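Local coordinates for ferripyochelin binding protein (Pyrococcus horikoshii, PDB 1V3W) that probably catalyses the reversible hydration of carbon dioxide as a zinc-dependent, calcium-binding gamma-class carbonic anhydrase, a trimer of left-handed beta-helices, at residues Y55-D60 / E157-L162; Y94-I99 / K153-I158; H112-A117 / R142-E147. One frame throughout, in Å; residues are numbered along the deposited sequence.

Contact 1 of 3, residues Y55-D60 / E157-L162; sequences YSNVQD and EIYVEL
N57 carries its CG between the backbone N and the carbonyl carbon (chi1 56°), a crowded position that lays its amide over one face of the Y159 ring. Q59 gets to the same ring differently: its CG stands anti to the carbonyl carbon and the chain then runs extended, so that its amide comes to the hydroxyl end of the tyrosine. The two amides thus divide the ring between them. That of N57 is stacked on it, the planes 17° apart, with N57 CG 3.7 Å from Y159 CG. That of Q59 is almost as nearly parallel, at 14°, but approaches obliquely, Q59 NE2 coming within 3.2 Å of Y159 CE1 and Q59 CD within 3.4 Å of Y159 OH. On the opposite face L162, one helical turn further along, rests CD2 4.0 Å above the ring plane, so the ring is held between strand amide and helix leucine. A smaller touch lies toward the start of 55-60, where V160 CG2 meets Y55 CB at 4.1 Å, near the plane of the Y55 ring and at its edge; the Y55 ring itself stacks on Y77. The polar ends of the central group look beyond the two segments. The Y159 hydroxyl is hydrogen-bonded to R44 of the second subunit, and Q59 OE1 to a bound glycerol. Y159 is a zinc-site residue, its side chain about 3 Å from a zinc ion, and the side chain of Q59 lies about 3 Å from that of H82, another zinc-site residue. The stacked N57 amide and L162 probably restrict the tilt of the Y159 ring, leaving its hydroxyl turned to the neighbouring subunit, as suits a metal site built between subunits.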
ATOM      1  N   TYR A  55     -19.411   2.548 -12.917  1.00  7.38           N
ATOM      2  CA  TYR A  55     -19.579   3.142 -11.590  1.00  7.83           C
ATOM      3  C   TYR A  55     -18.644   2.618 -10.512  1.00  7.45           C
ATOM      4  O   TYR A  55     -18.901   2.827  -9.324  1.00  8.57           O
ATOM      5  CB  TYR A  55     -21.014   2.938 -11.097  1.00  8.25           C
ATOM      6  CG  TYR A  55     -22.096   3.129 -12.136  1.00  9.56           C
ATOM      7  CD1 TYR A  55     -22.409   4.393 -12.630  1.00 12.99           C
ATOM      8  CD2 TYR A  55     -22.828   2.041 -12.597  1.00 10.27           C
ATOM      9  CE1 TYR A  55     -23.436   4.567 -13.558  1.00 17.26           C
ATOM     10  CE2 TYR A  55     -23.855   2.201 -13.522  1.00 13.40           C
ATOM     11  CZ  TYR A  55     -24.154   3.464 -13.995  1.00 17.02           C
ATOM     12  OH  TYR A  55     -25.185   3.624 -14.894  1.00 19.80           O
ATOM     13  N   SER A  56     -17.571   1.944 -10.906  1.00  6.99           N
ATOM     14  CA  SER A  56     -16.646   1.393  -9.924  1.00  6.95           C
ATOM     15  C   SER A  56     -15.413   2.256  -9.713  1.00  7.91           C
ATOM     16  O   SER A  56     -14.946   2.936 -10.630  1.00  6.86           O
ATOM     17  CB  SER A  56     -16.244  -0.027 -10.332  1.00  7.61           C
ATOM     18  OG  SER A  56     -17.373  -0.887 -10.277  1.00  7.25           O
ATOM     19  N   ASN A  57     -14.892   2.231  -8.489  1.00  6.34           N
ATOM     20  CA  ASN A  57     -13.718   3.022  -8.143  1.00  6.44           C
ATOM     21  C   ASN A  57     -12.571   2.174  -7.606  1.00  6.13           C
ATOM     22  O   ASN A  57     -12.785   1.193  -6.897  1.00  7.41           O
ATOM     23  CB  ASN A  57     -14.083   4.094  -7.109  1.00  7.01           C
ATOM     24  CG  ASN A  57     -14.728   3.514  -5.861  1.00  5.58           C
ATOM     25  OD1 ASN A  57     -15.955   3.367  -5.785  1.00 10.54           O
ATOM     26  ND2 ASN A  57     -13.910   3.178  -4.879  1.00  6.70           N
ATOM     27  N   VAL A  58     -11.354   2.576  -7.957  1.00  6.70           N
ATOM     28  CA  VAL A  58     -10.133   1.895  -7.531  1.00  5.26           C
ATOM     29  C   VAL A  58      -9.371   2.978  -6.777  1.00  5.04           C
ATOM     30  O   VAL A  58      -8.762   3.857  -7.383  1.00  6.78           O
ATOM     31  CB  VAL A  58      -9.323   1.418  -8.752  1.00  5.86           C
ATOM     32  CG1 VAL A  58      -8.104   0.643  -8.299  1.00  8.03           C
ATOM     33  CG2 VAL A  58     -10.205   0.545  -9.648  1.00  7.62           C
ATOM     34  N   GLN A  59      -9.409   2.903  -5.452  1.00  4.40           N
ATOM     35  CA  GLN A  59      -8.814   3.924  -4.608  1.00  6.31           C
ATOM     36  C   GLN A  59      -7.297   4.038  -4.507  1.00  6.03           C
ATOM     37  O   GLN A  59      -6.550   3.256  -5.096  1.00  5.32           O
ATOM     38  CB  GLN A  59      -9.475   3.841  -3.231  1.00  7.38           C
ATOM     39  CG  GLN A  59     -10.959   4.222  -3.324  1.00  8.58           C
ATOM     40  CD  GLN A  59     -11.749   3.960  -2.058  1.00  7.24           C
ATOM     41  OE1 GLN A  59     -11.189   3.833  -0.971  1.00  8.54           O
ATOM     42  NE2 GLN A  59     -13.070   3.893  -2.196  1.00  8.51           N
ATOM     43  N   ASP A  60      -6.856   5.050  -3.766  1.00  6.85           N
ATOM     44  CA  ASP A  60      -5.437   5.354  -3.610  1.00  6.42           C
ATOM     45  C   ASP A  60      -4.580   4.193  -3.142  1.00  3.78           C
ATOM     46  O   ASP A  60      -4.952   3.455  -2.235  1.00  5.01           O
ATOM     47  CB  ASP A  60      -5.248   6.518  -2.631  1.00  6.24           C
ATOM     48  CG  ASP A  60      -6.388   7.513  -2.677  1.00  7.81           C
ATOM     49  OD1 ASP A  60      -6.221   8.605  -3.261  1.00  7.19           O
ATOM     50  OD2 ASP A  60      -7.459   7.192  -2.127  1.00  7.60           O
ATOM     51  N   GLU A 157     -21.665   5.506  -5.511  1.00 10.42           N
ATOM     52  CA  GLU A 157     -22.264   6.723  -6.044  1.00 11.70           C
ATOM     53  C   GLU A 157     -21.534   7.965  -5.550  1.00 10.58           C
ATOM     54  O   GLU A 157     -21.386   8.938  -6.289  1.00 11.38           O
ATOM     55  CB  GLU A 157     -23.746   6.791  -5.674  1.00 11.56           C
ATOM     56  CG  GLU A 157     -24.589   5.782  -6.428  1.00 16.92           C
ATOM     57  CD  GLU A 157     -26.050   5.836  -6.042  1.00 22.75           C
ATOM     58  OE1 GLU A 157     -26.364   5.545  -4.870  1.00 25.95           O
ATOM     59  OE2 GLU A 157     -26.885   6.170  -6.909  1.00 26.20           O
ATOM     60  N   ILE A 158     -21.079   7.928  -4.302  1.00 11.57           N
ATOM     61  CA  ILE A 158     -20.343   9.049  -3.733  1.00 11.24           C
ATOM     62  C   ILE A 158     -19.104   9.281  -4.588  1.00  8.63           C
ATOM     63  O   ILE A 158     -18.752  10.417  -4.909  1.00 10.57           O
ATOM     64  CB  ILE A 158     -19.908   8.753  -2.277  1.00 14.95           C
ATOM     65  CG1 ILE A 158     -21.135   8.751  -1.364  1.00 16.97           C
ATOM     66  CG2 ILE A 158     -18.883   9.782  -1.811  1.00 17.31           C
ATOM     67  CD1 ILE A 158     -20.828   8.433   0.086  1.00 15.99           C
ATOM     68  N   TYR A 159     -18.453   8.189  -4.971  1.00  9.40           N
ATOM     69  CA  TYR A 159     -17.253   8.273  -5.786  1.00  7.09           C
ATOM     70  C   TYR A 159     -17.482   8.737  -7.209  1.00  7.49           C
ATOM     71  O   TYR A 159     -16.620   9.393  -7.797  1.00  9.42           O
ATOM     72  CB  TYR A 159     -16.518   6.941  -5.790  1.00  9.19           C
ATOM     73  CG  TYR A 159     -15.424   6.936  -4.770  1.00  8.32           C
ATOM     74  CD1 TYR A 159     -15.674   6.568  -3.453  1.00 11.17           C
ATOM     75  CD2 TYR A 159     -14.158   7.415  -5.098  1.00  8.37           C
ATOM     76  CE1 TYR A 159     -14.688   6.684  -2.478  1.00 13.00           C
ATOM     77  CE2 TYR A 159     -13.170   7.540  -4.140  1.00 10.25           C
ATOM     78  CZ  TYR A 159     -13.439   7.175  -2.834  1.00  9.82           C
ATOM     79  OH  TYR A 159     -12.450   7.329  -1.895  1.00 13.16           O
ATOM     80  N   VAL A 160     -18.632   8.392  -7.776  1.00  8.32           N
ATOM     81  CA  VAL A 160     -18.927   8.833  -9.130  1.00  8.83           C
ATOM     82  C   VAL A 160     -18.960  10.361  -9.121  1.00  9.21           C
ATOM     83  O   VAL A 160     -18.427  11.012 -10.018  1.00 10.05           O
ATOM     84  CB  VAL A 160     -20.279   8.280  -9.616  1.00  7.20           C
ATOM     85  CG1 VAL A 160     -20.685   8.959 -10.918  1.00  9.13           C
ATOM     86  CG2 VAL A 160     -20.175   6.775  -9.822  1.00 10.65           C
ATOM     87  N   GLU A 161     -19.573  10.930  -8.088  1.00 10.03           N
ATOM     88  CA  GLU A 161     -19.659  12.378  -7.966  1.00 11.76           C
ATOM     89  C   GLU A 161     -18.286  12.983  -7.679  1.00 11.00           C
ATOM     90  O   GLU A 161     -17.926  14.021  -8.238  1.00 11.60           O
ATOM     91  CB  GLU A 161     -20.636  12.758  -6.850  1.00 16.05           C
ATOM     92  CG  GLU A 161     -22.049  12.228  -7.058  1.00 27.29           C
ATOM     93  CD  GLU A 161     -22.670  12.696  -8.364  1.00 37.53           C
ATOM     94  OE1 GLU A 161     -22.779  13.925  -8.567  1.00 44.35           O
ATOM     95  OE2 GLU A 161     -23.052  11.835  -9.187  1.00 43.40           O
ATOM     96  N   LEU A 162     -17.522  12.327  -6.809  1.00 11.15           N
ATOM     97  CA  LEU A 162     -16.189  12.792  -6.447  1.00 12.53           C
ATOM     98  C   LEU A 162     -15.308  12.840  -7.691  1.00 10.00           C
ATOM     99  O   LEU A 162     -14.572  13.802  -7.909  1.00 10.62           O
ATOM    100  CB  LEU A 162     -15.588  11.848  -5.401  1.00 13.28           C
ATOM    101  CG  LEU A 162     -14.580  12.405  -4.396  1.00 19.07           C
ATOM    102  CD1 LEU A 162     -15.134  13.665  -3.741  1.00 14.48           C
ATOM    103  CD2 LEU A 162     -14.296  11.341  -3.345  1.00 15.97           C
TER

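Contact 2 of 3, residues Y94-I99 / K153-I158; sequences YVIIGI and KKNAEI
Y94 and K153 make the closely fitted half of this contact, lying side by side and pointing the same way. The lysine follows one flank of the tyrosine ring with its methylenes: K153 CB is 3.8 Å from Y94 CD1, K153 CG 3.9 Å from Y94 CE1, and K153 CA stands at the ring edge, in its plane. This run of contacts depends on a fully stretched lysine, with CG anti to the backbone N (chi1 177°) and every later torsion extended as well. Further out the two part, and K153 NZ ends 5.1 Å from Y94 OH, at the surface of the molecule. The second touch, between I96 and N155, is smaller and rests on fewer atoms, their CA atoms being 8.0 Å apart. Here the strand isoleucine and the helix asparagine meet at a slant, and the reach is closed by I96 CD1 against N155 ND2 at 3.7 Å. None of the four residues is fully buried, and the methyl-to-amide touch offers the asparagine nitrogen no acceptor; N155 OD1, by contrast, is hydrogen-bonded to a bound glycerol. The tyrosine ring also belongs to a row of rings, stacked on H112 and meeting Y77 almost parallel. With an alanine here in place of Y94, the lysine methylenes would probably lose the flank they lie along and be freer to turn, and a gap would open between the H112 and Y77 rings. Between the two segments the contact is thus van der Waals packing. The lysine contributes its hydrocarbon stem and keeps its ammonium at the outer end, whereas N155, about 7 Å from the zinc ion, offers its oxygen to the glycerol, which may mark a pocket near the metal site.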
ATOM      1  N   TYR A  94     -21.838  -4.284  -6.748  1.00  8.01           N
ATOM      2  CA  TYR A  94     -22.130  -3.732  -5.424  1.00  9.10           C
ATOM      3  C   TYR A  94     -21.288  -4.421  -4.360  1.00 10.97           C
ATOM      4  O   TYR A  94     -21.811  -4.968  -3.385  1.00 10.41           O
ATOM      5  CB  TYR A  94     -23.618  -3.899  -5.102  1.00  8.23           C
ATOM      6  CG  TYR A  94     -24.523  -3.354  -6.179  1.00  8.44           C
ATOM      7  CD1 TYR A  94     -24.798  -1.992  -6.267  1.00  9.60           C
ATOM      8  CD2 TYR A  94     -25.061  -4.200  -7.148  1.00 11.04           C
ATOM      9  CE1 TYR A  94     -25.583  -1.482  -7.296  1.00  7.60           C
ATOM     10  CE2 TYR A  94     -25.842  -3.702  -8.184  1.00  9.57           C
ATOM     11  CZ  TYR A  94     -26.096  -2.342  -8.252  1.00  9.51           C
ATOM     12  OH  TYR A  94     -26.829  -1.829  -9.289  1.00  9.78           O
ATOM     13  N   VAL A  95     -19.977  -4.389  -4.560  1.00  9.77           N
ATOM     14  CA  VAL A  95     -19.047  -5.007  -3.630  1.00  8.36           C
ATOM     15  C   VAL A  95     -18.110  -3.969  -3.049  1.00  6.26           C
ATOM     16  O   VAL A  95     -17.556  -3.147  -3.777  1.00  8.19           O
ATOM     17  CB  VAL A  95     -18.183  -6.081  -4.327  1.00  7.89           C
ATOM     18  CG1 VAL A  95     -17.171  -6.663  -3.343  1.00  7.93           C
ATOM     19  CG2 VAL A  95     -19.074  -7.182  -4.886  1.00  8.40           C
ATOM     20  N   ILE A  96     -17.955  -3.998  -1.730  1.00  7.12           N
ATOM     21  CA  ILE A  96     -17.042  -3.089  -1.065  1.00  7.42           C
ATOM     22  C   ILE A  96     -15.833  -3.907  -0.642  1.00  7.21           C
ATOM     23  O   ILE A  96     -15.932  -4.780   0.226  1.00  7.90           O
ATOM     24  CB  ILE A  96     -17.673  -2.436   0.187  1.00  8.26           C
ATOM     25  CG1 ILE A  96     -18.803  -1.496  -0.239  1.00 11.64           C
ATOM     26  CG2 ILE A  96     -16.610  -1.658   0.969  1.00 12.17           C
ATOM     27  CD1 ILE A  96     -19.505  -0.812   0.912  1.00 14.75           C
ATOM     28  N   ILE A  97     -14.701  -3.646  -1.284  1.00  5.11           N
ATOM     29  CA  ILE A  97     -13.461  -4.331  -0.956  1.00  5.76           C
ATOM     30  C   ILE A  97     -12.800  -3.465   0.108  1.00  6.88           C
ATOM     31  O   ILE A  97     -12.378  -2.338  -0.163  1.00  7.47           O
ATOM     32  CB  ILE A  97     -12.554  -4.459  -2.202  0.50  7.85           C
ATOM     33  CG1 ILE A  97     -13.228  -5.367  -3.236  0.50  7.92           C
ATOM     34  CG2 ILE A  97     -11.191  -5.015  -1.813  1.00 10.61           C
ATOM     35  CD1 ILE A  97     -13.497  -6.782  -2.749  0.50  8.00           C
ATOM     36  N   GLY A  98     -12.738  -3.996   1.324  1.00  7.68           N
ATOM     37  CA  GLY A  98     -12.162  -3.268   2.438  1.00  8.68           C
ATOM     38  C   GLY A  98     -10.780  -2.684   2.284  1.00  6.75           C
ATOM     39  O   GLY A  98      -9.946  -3.165   1.516  1.00  6.52           O
ATOM     40  N   ILE A  99     -10.544  -1.625   3.047  1.00  8.16           N
ATOM     41  CA  ILE A  99      -9.262  -0.948   3.047  1.00  6.80           C
ATOM     42  C   ILE A  99      -8.172  -1.936   3.430  1.00  7.11           C
ATOM     43  O   ILE A  99      -8.300  -2.694   4.394  1.00  7.72           O
ATOM     44  CB  ILE A  99      -9.279   0.227   4.045  1.00  6.82           C
ATOM     45  CG1 ILE A  99     -10.225   1.311   3.529  1.00  7.81           C
ATOM     46  CG2 ILE A  99      -7.872   0.777   4.248  1.00  6.61           C
ATOM     47  CD1 ILE A  99     -10.529   2.392   4.539  1.00  8.60           C
ATOM     48  N   LYS A 153     -24.095   0.315  -2.614  1.00 11.83           N
ATOM     49  CA  LYS A 153     -24.316   1.129  -3.818  1.00 11.14           C
ATOM     50  C   LYS A 153     -23.925   2.588  -3.546  1.00 13.76           C
ATOM     51  O   LYS A 153     -23.224   3.210  -4.340  1.00 13.52           O
ATOM     52  CB  LYS A 153     -25.788   1.080  -4.290  1.00 10.41           C
ATOM     53  CG  LYS A 153     -26.065   1.988  -5.518  1.00 12.48           C
ATOM     54  CD  LYS A 153     -27.470   1.831  -6.137  1.00 11.86           C
ATOM     55  CE  LYS A 153     -27.697   2.850  -7.270  1.00 13.91           C
ATOM     56  NZ  LYS A 153     -28.958   2.643  -8.046  1.00 13.67           N
ATOM     57  N   LYS A 154     -24.383   3.119  -2.413  1.00 13.71           N
ATOM     58  CA  LYS A 154     -24.128   4.501  -1.990  1.00 10.84           C
ATOM     59  C   LYS A 154     -22.636   4.869  -2.023  1.00  9.68           C
ATOM     60  O   LYS A 154     -22.261   5.936  -2.509  1.00 12.53           O
ATOM     61  CB  LYS A 154     -24.722   4.692  -0.572  1.00 14.40           C
ATOM     62  CG  LYS A 154     -24.670   6.094   0.077  1.00 27.07           C
ATOM     63  CD  LYS A 154     -26.057   6.527   0.651  1.00 34.14           C
ATOM     64  CE  LYS A 154     -26.279   6.520   2.207  1.00 36.88           C
ATOM     65  NZ  LYS A 154     -25.146   6.550   3.193  1.00 42.66           N
ATOM     66  N   ASN A 155     -21.792   3.977  -1.514  1.00 11.08           N
ATOM     67  CA  ASN A 155     -20.348   4.207  -1.480  1.00 13.42           C
ATOM     68  C   ASN A 155     -19.851   4.522  -2.891  1.00 10.77           C
ATOM     69  O   ASN A 155     -19.110   5.484  -3.110  1.00 12.04           O
ATOM     70  CB  ASN A 155     -19.633   2.958  -0.948  1.00 14.05           C
ATOM     71  CG  ASN A 155     -18.206   3.235  -0.495  1.00 23.94           C
ATOM     72  OD1 ASN A 155     -17.546   4.153  -0.982  1.00 21.50           O
ATOM     73  ND2 ASN A 155     -17.718   2.419   0.432  1.00 15.68           N
ATOM     74  N   ALA A 156     -20.271   3.702  -3.848  1.00  9.10           N
ATOM     75  CA  ALA A 156     -19.867   3.884  -5.238  1.00 10.71           C
ATOM     76  C   ALA A 156     -20.421   5.173  -5.836  1.00  9.85           C
ATOM     77  O   ALA A 156     -19.731   5.862  -6.587  1.00  9.40           O
ATOM     78  CB  ALA A 156     -20.315   2.686  -6.068  1.00  9.63           C
ATOM     79  N   GLU A 157     -21.665   5.506  -5.511  1.00 10.42           N
ATOM     80  CA  GLU A 157     -22.264   6.723  -6.044  1.00 11.70           C
ATOM     81  C   GLU A 157     -21.534   7.965  -5.550  1.00 10.58           C
ATOM     82  O   GLU A 157     -21.386   8.938  -6.289  1.00 11.38           O
ATOM     83  CB  GLU A 157     -23.746   6.791  -5.674  1.00 11.56           C
ATOM     84  CG  GLU A 157     -24.589   5.782  -6.428  1.00 16.92           C
ATOM     85  CD  GLU A 157     -26.050   5.836  -6.042  1.00 22.75           C
ATOM     86  OE1 GLU A 157     -26.364   5.545  -4.870  1.00 25.95           O
ATOM     87  OE2 GLU A 157     -26.885   6.170  -6.909  1.00 26.20           O
ATOM     88  N   ILE A 158     -21.079   7.928  -4.302  1.00 11.57           N
ATOM     89  CA  ILE A 158     -20.343   9.049  -3.733  1.00 11.24           C
ATOM     90  C   ILE A 158     -19.104   9.281  -4.588  1.00  8.63           C
ATOM     91  O   ILE A 158     -18.752  10.417  -4.909  1.00 10.57           O
ATOM     92  CB  ILE A 158     -19.908   8.753  -2.277  1.00 14.95           C
ATOM     93  CG1 ILE A 158     -21.135   8.751  -1.364  1.00 16.97           C
ATOM     94  CG2 ILE A 158     -18.883   9.782  -1.811  1.00 17.31           C
ATOM     95  CD1 ILE A 158     -20.828   8.433   0.086  1.00 15.99           C
TER

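Contact 3 of 3, residues H112-A117 / R142-E147; sequences HVIIGA and RQLTEE
L144 supplies most of the buried surface here, spreading its two methyl branches over the segment 112-117, at H112 and I114. The side chain leaves the backbone with CG anti to its own carbonyl carbon (chi1 -60°), which lets the fork straddle two kinds of surface. Branch CD1 presses on the backbone, L144 CD1 lying 3.2 Å from H112 O, a tight approach of a methyl to a carbonyl oxygen. Branch CD2 meets the apolar side chain of I114 obliquely, with 3.9 Å between L144 CD2 and I114 CD1. The CG1 arm of I114 passes the fork at a slant, its CG1 likewise 3.9 Å from L144 CD2. H112 is covered chiefly at its backbone; its imidazole leads away from 142-147 and makes its hydrogen bond through ND1 to T152, with the Y130 ring meeting it nearly parallel. Behind the leucine, R142 folds back on its own segment: R142 NH1 donates to Q143 O at 2.9 Å, the acceptor lying in the guanidinium plane while the donor sits above the plane of the carbonyl, and the N-H...O angle of 139° is well short of straight. R142 NH2 also forms a salt bridge to E148. One residue past the leucine, T145 is the N-cap of helix 146-169, its side chain capping a backbone N in the first turn while E148 OE1 accepts from T145 N, a capping box. L144, in the short link between strand 138-143 and that helix, also packs on I149 of the helix. Such a junction is as in gamma-class carbonic anhydrases, where a left-handed beta-helix of hexapeptide repeats is followed by a helix that returns along the stack of coils.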
ATOM      1  N   HIS A 112     -23.316  -7.673  -3.729  1.00  9.09           N
ATOM      2  CA  HIS A 112     -23.708  -7.125  -2.437  1.00  9.09           C
ATOM      3  C   HIS A 112     -22.919  -7.799  -1.324  1.00 10.47           C
ATOM      4  O   HIS A 112     -23.479  -8.435  -0.427  1.00 11.27           O
ATOM      5  CB  HIS A 112     -25.209  -7.312  -2.215  1.00 10.20           C
ATOM      6  CG  HIS A 112     -26.058  -6.461  -3.108  1.00 10.99           C
ATOM      7  ND1 HIS A 112     -26.058  -5.085  -3.043  1.00 11.09           N
ATOM      8  CD2 HIS A 112     -26.931  -6.791  -4.089  1.00 12.90           C
ATOM      9  CE1 HIS A 112     -26.896  -4.603  -3.943  1.00 12.75           C
ATOM     10  NE2 HIS A 112     -27.439  -5.617  -4.592  1.00 12.04           N
ATOM     11  N   VAL A 113     -21.603  -7.650  -1.402  1.00  9.37           N
ATOM     12  CA  VAL A 113     -20.692  -8.227  -0.426  1.00  8.75           C
ATOM     13  C   VAL A 113     -19.785  -7.146   0.139  1.00  8.76           C
ATOM     14  O   VAL A 113     -19.423  -6.195  -0.552  1.00  8.49           O
ATOM     15  CB  VAL A 113     -19.807  -9.322  -1.075  1.00  8.22           C
ATOM     16  CG1 VAL A 113     -18.657  -9.703  -0.143  1.00  9.88           C
ATOM     17  CG2 VAL A 113     -20.651 -10.544  -1.393  1.00 11.77           C
ATOM     18  N   ILE A 114     -19.442  -7.282   1.412  1.00  8.38           N
ATOM     19  CA  ILE A 114     -18.525  -6.348   2.041  1.00  8.30           C
ATOM     20  C   ILE A 114     -17.380  -7.174   2.586  1.00  9.42           C
ATOM     21  O   ILE A 114     -17.593  -8.123   3.341  1.00  8.20           O
ATOM     22  CB  ILE A 114     -19.174  -5.567   3.205  1.00  7.51           C
ATOM     23  CG1 ILE A 114     -20.242  -4.616   2.658  1.00  8.80           C
ATOM     24  CG2 ILE A 114     -18.108  -4.766   3.960  1.00  9.83           C
ATOM     25  CD1 ILE A 114     -20.959  -3.816   3.726  1.00 10.86           C
ATOM     26  N   ILE A 115     -16.169  -6.841   2.153  1.00  8.63           N
ATOM     27  CA  ILE A 115     -14.971  -7.515   2.626  1.00  7.97           C
ATOM     28  C   ILE A 115     -14.396  -6.554   3.658  1.00  9.80           C
ATOM     29  O   ILE A 115     -14.141  -5.388   3.356  1.00  9.24           O
ATOM     30  CB  ILE A 115     -13.945  -7.718   1.491  1.00  7.17           C
ATOM     31  CG1 ILE A 115     -14.575  -8.512   0.338  1.00 10.93           C
ATOM     32  CG2 ILE A 115     -12.711  -8.425   2.032  1.00  9.21           C
ATOM     33  CD1 ILE A 115     -15.041  -9.908   0.709  1.00 10.65           C
ATOM     34  N   GLY A 116     -14.213  -7.035   4.881  1.00  8.04           N
ATOM     35  CA  GLY A 116     -13.688  -6.181   5.930  1.00  8.65           C
ATOM     36  C   GLY A 116     -12.271  -5.697   5.697  1.00  7.98           C
ATOM     37  O   GLY A 116     -11.503  -6.303   4.947  1.00  9.33           O
ATOM     38  N   ALA A 117     -11.925  -4.589   6.347  1.00  8.13           N
ATOM     39  CA  ALA A 117     -10.588  -4.021   6.239  1.00  9.74           C
ATOM     40  C   ALA A 117      -9.561  -5.044   6.703  1.00  8.91           C
ATOM     41  O   ALA A 117      -9.737  -5.689   7.736  1.00 10.46           O
ATOM     42  CB  ALA A 117     -10.487  -2.761   7.092  1.00 12.85           C
ATOM     43  N   ARG A 142     -21.509 -13.500   8.493  1.00 13.82           N
ATOM     44  CA  ARG A 142     -22.950 -13.266   8.546  1.00 13.00           C
ATOM     45  C   ARG A 142     -23.402 -12.592   7.260  1.00 17.76           C
ATOM     46  O   ARG A 142     -22.581 -12.230   6.418  1.00 15.07           O
ATOM     47  CB  ARG A 142     -23.313 -12.364   9.734  1.00 15.65           C
ATOM     48  CG  ARG A 142     -22.790 -10.931   9.639  1.00 16.06           C
ATOM     49  CD  ARG A 142     -23.370 -10.073  10.759  1.00 20.46           C
ATOM     50  NE  ARG A 142     -22.786  -8.733  10.824  1.00 17.08           N
ATOM     51  CZ  ARG A 142     -22.982  -7.776   9.922  1.00 20.20           C
ATOM     52  NH1 ARG A 142     -23.755  -7.994   8.866  1.00 16.73           N
ATOM     53  NH2 ARG A 142     -22.405  -6.592  10.081  1.00 20.32           N
ATOM     54  N   GLN A 143     -24.710 -12.431   7.107  1.00 15.80           N
ATOM     55  CA  GLN A 143     -25.251 -11.771   5.927  1.00 14.61           C
ATOM     56  C   GLN A 143     -25.327 -10.272   6.214  1.00 16.55           C
ATOM     57  O   GLN A 143     -25.356  -9.852   7.373  1.00 14.53           O
ATOM     58  CB  GLN A 143     -26.646 -12.308   5.597  1.00 16.72           C
ATOM     59  CG  GLN A 143     -26.699 -13.787   5.219  1.00 23.20           C
ATOM     60  CD  GLN A 143     -25.775 -14.142   4.066  1.00 32.35           C
ATOM     61  OE1 GLN A 143     -24.590 -14.415   4.264  1.00 37.27           O
ATOM     62  NE2 GLN A 143     -26.314 -14.130   2.851  1.00 28.36           N
ATOM     63  N   LEU A 144     -25.353  -9.464   5.162  1.00 14.37           N
ATOM     64  CA  LEU A 144     -25.425  -8.019   5.330  1.00 13.24           C
ATOM     65  C   LEU A 144     -26.799  -7.563   5.795  1.00 12.75           C
ATOM     66  O   LEU A 144     -27.803  -8.240   5.567  1.00 15.43           O
ATOM     67  CB  LEU A 144     -25.108  -7.302   4.015  1.00 14.16           C
ATOM     68  CG  LEU A 144     -23.752  -7.522   3.347  1.00 12.43           C
ATOM     69  CD1 LEU A 144     -23.644  -6.577   2.157  1.00 11.90           C
ATOM     70  CD2 LEU A 144     -22.624  -7.268   4.333  1.00 13.75           C
ATOM     71  N   THR A 145     -26.831  -6.404   6.445  1.00 13.99           N
ATOM     72  CA  THR A 145     -28.079  -5.819   6.912  1.00 14.81           C
ATOM     73  C   THR A 145     -28.588  -4.942   5.773  1.00 17.27           C
ATOM     74  O   THR A 145     -27.862  -4.688   4.812  1.00 17.81           O
ATOM     75  CB  THR A 145     -27.857  -4.924   8.141  1.00 15.36           C
ATOM     76  OG1 THR A 145     -27.002  -3.831   7.785  1.00 17.32           O
ATOM     77  CG2 THR A 145     -27.221  -5.719   9.269  1.00 20.40           C
ATOM     78  N   GLU A 146     -29.828  -4.480   5.876  1.00 16.65           N
ATOM     79  CA  GLU A 146     -30.403  -3.629   4.843  1.00 16.81           C
ATOM     80  C   GLU A 146     -29.590  -2.347   4.672  1.00 17.41           C
ATOM     81  O   GLU A 146     -29.397  -1.867   3.553  1.00 16.20           O
ATOM     82  CB  GLU A 146     -31.857  -3.290   5.190  1.00 21.28           C
ATOM     83  CG  GLU A 146     -32.817  -4.461   5.026  1.00 35.47           C
ATOM     84  CD  GLU A 146     -34.223  -4.140   5.498  1.00 44.61           C
ATOM     85  OE1 GLU A 146     -34.704  -3.021   5.222  1.00 44.27           O
ATOM     86  OE2 GLU A 146     -34.851  -5.012   6.136  1.00 47.70           O
ATOM     87  N   GLU A 147     -29.106  -1.802   5.785  1.00 16.56           N
ATOM     88  CA  GLU A 147     -28.315  -0.577   5.755  1.00 17.50           C
ATOM     89  C   GLU A 147     -27.002  -0.795   5.007  1.00 16.62           C
ATOM     90  O   GLU A 147     -26.581   0.044   4.211  1.00 16.88           O
ATOM     91  CB  GLU A 147     -28.021  -0.097   7.182  1.00 22.53           C
ATOM     92  CG  GLU A 147     -29.263   0.052   8.051  1.00 38.96           C
ATOM     93  CD  GLU A 147     -29.482  -1.136   8.971  1.00 46.84           C
ATOM     94  OE1 GLU A 147     -29.007  -1.089  10.127  1.00 51.77           O
ATOM     95  OE2 GLU A 147     -30.119  -2.119   8.537  1.00 42.07           O
TER

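How the contacts relate
The three contacts fasten helix 146-169, and the turn that starts it, to three strands of one sheet, 57-58, 95-97 and 113-115, with strand 79-80 lying between the first two. Contacts 1 and 2 share E157 and I158 and have centres 8 Å apart; they touch where Y55 O lies 3.6 Å from A156 CB. Contact 3 is centred 11 Å from contact 2, and their strands are neighbours, probably hydrogen-bonded from I115 N to I96 O (2.8 Å). Contacts 1 and 3 do not meet, their nearest atoms being about 10 Å apart. Zinc grades the series: the nearest side chains are about 3 Å away in contact 1 (Y159) and 7 Å in contact 2 (N155), while I114 of contact 3 lies about 13 Å off.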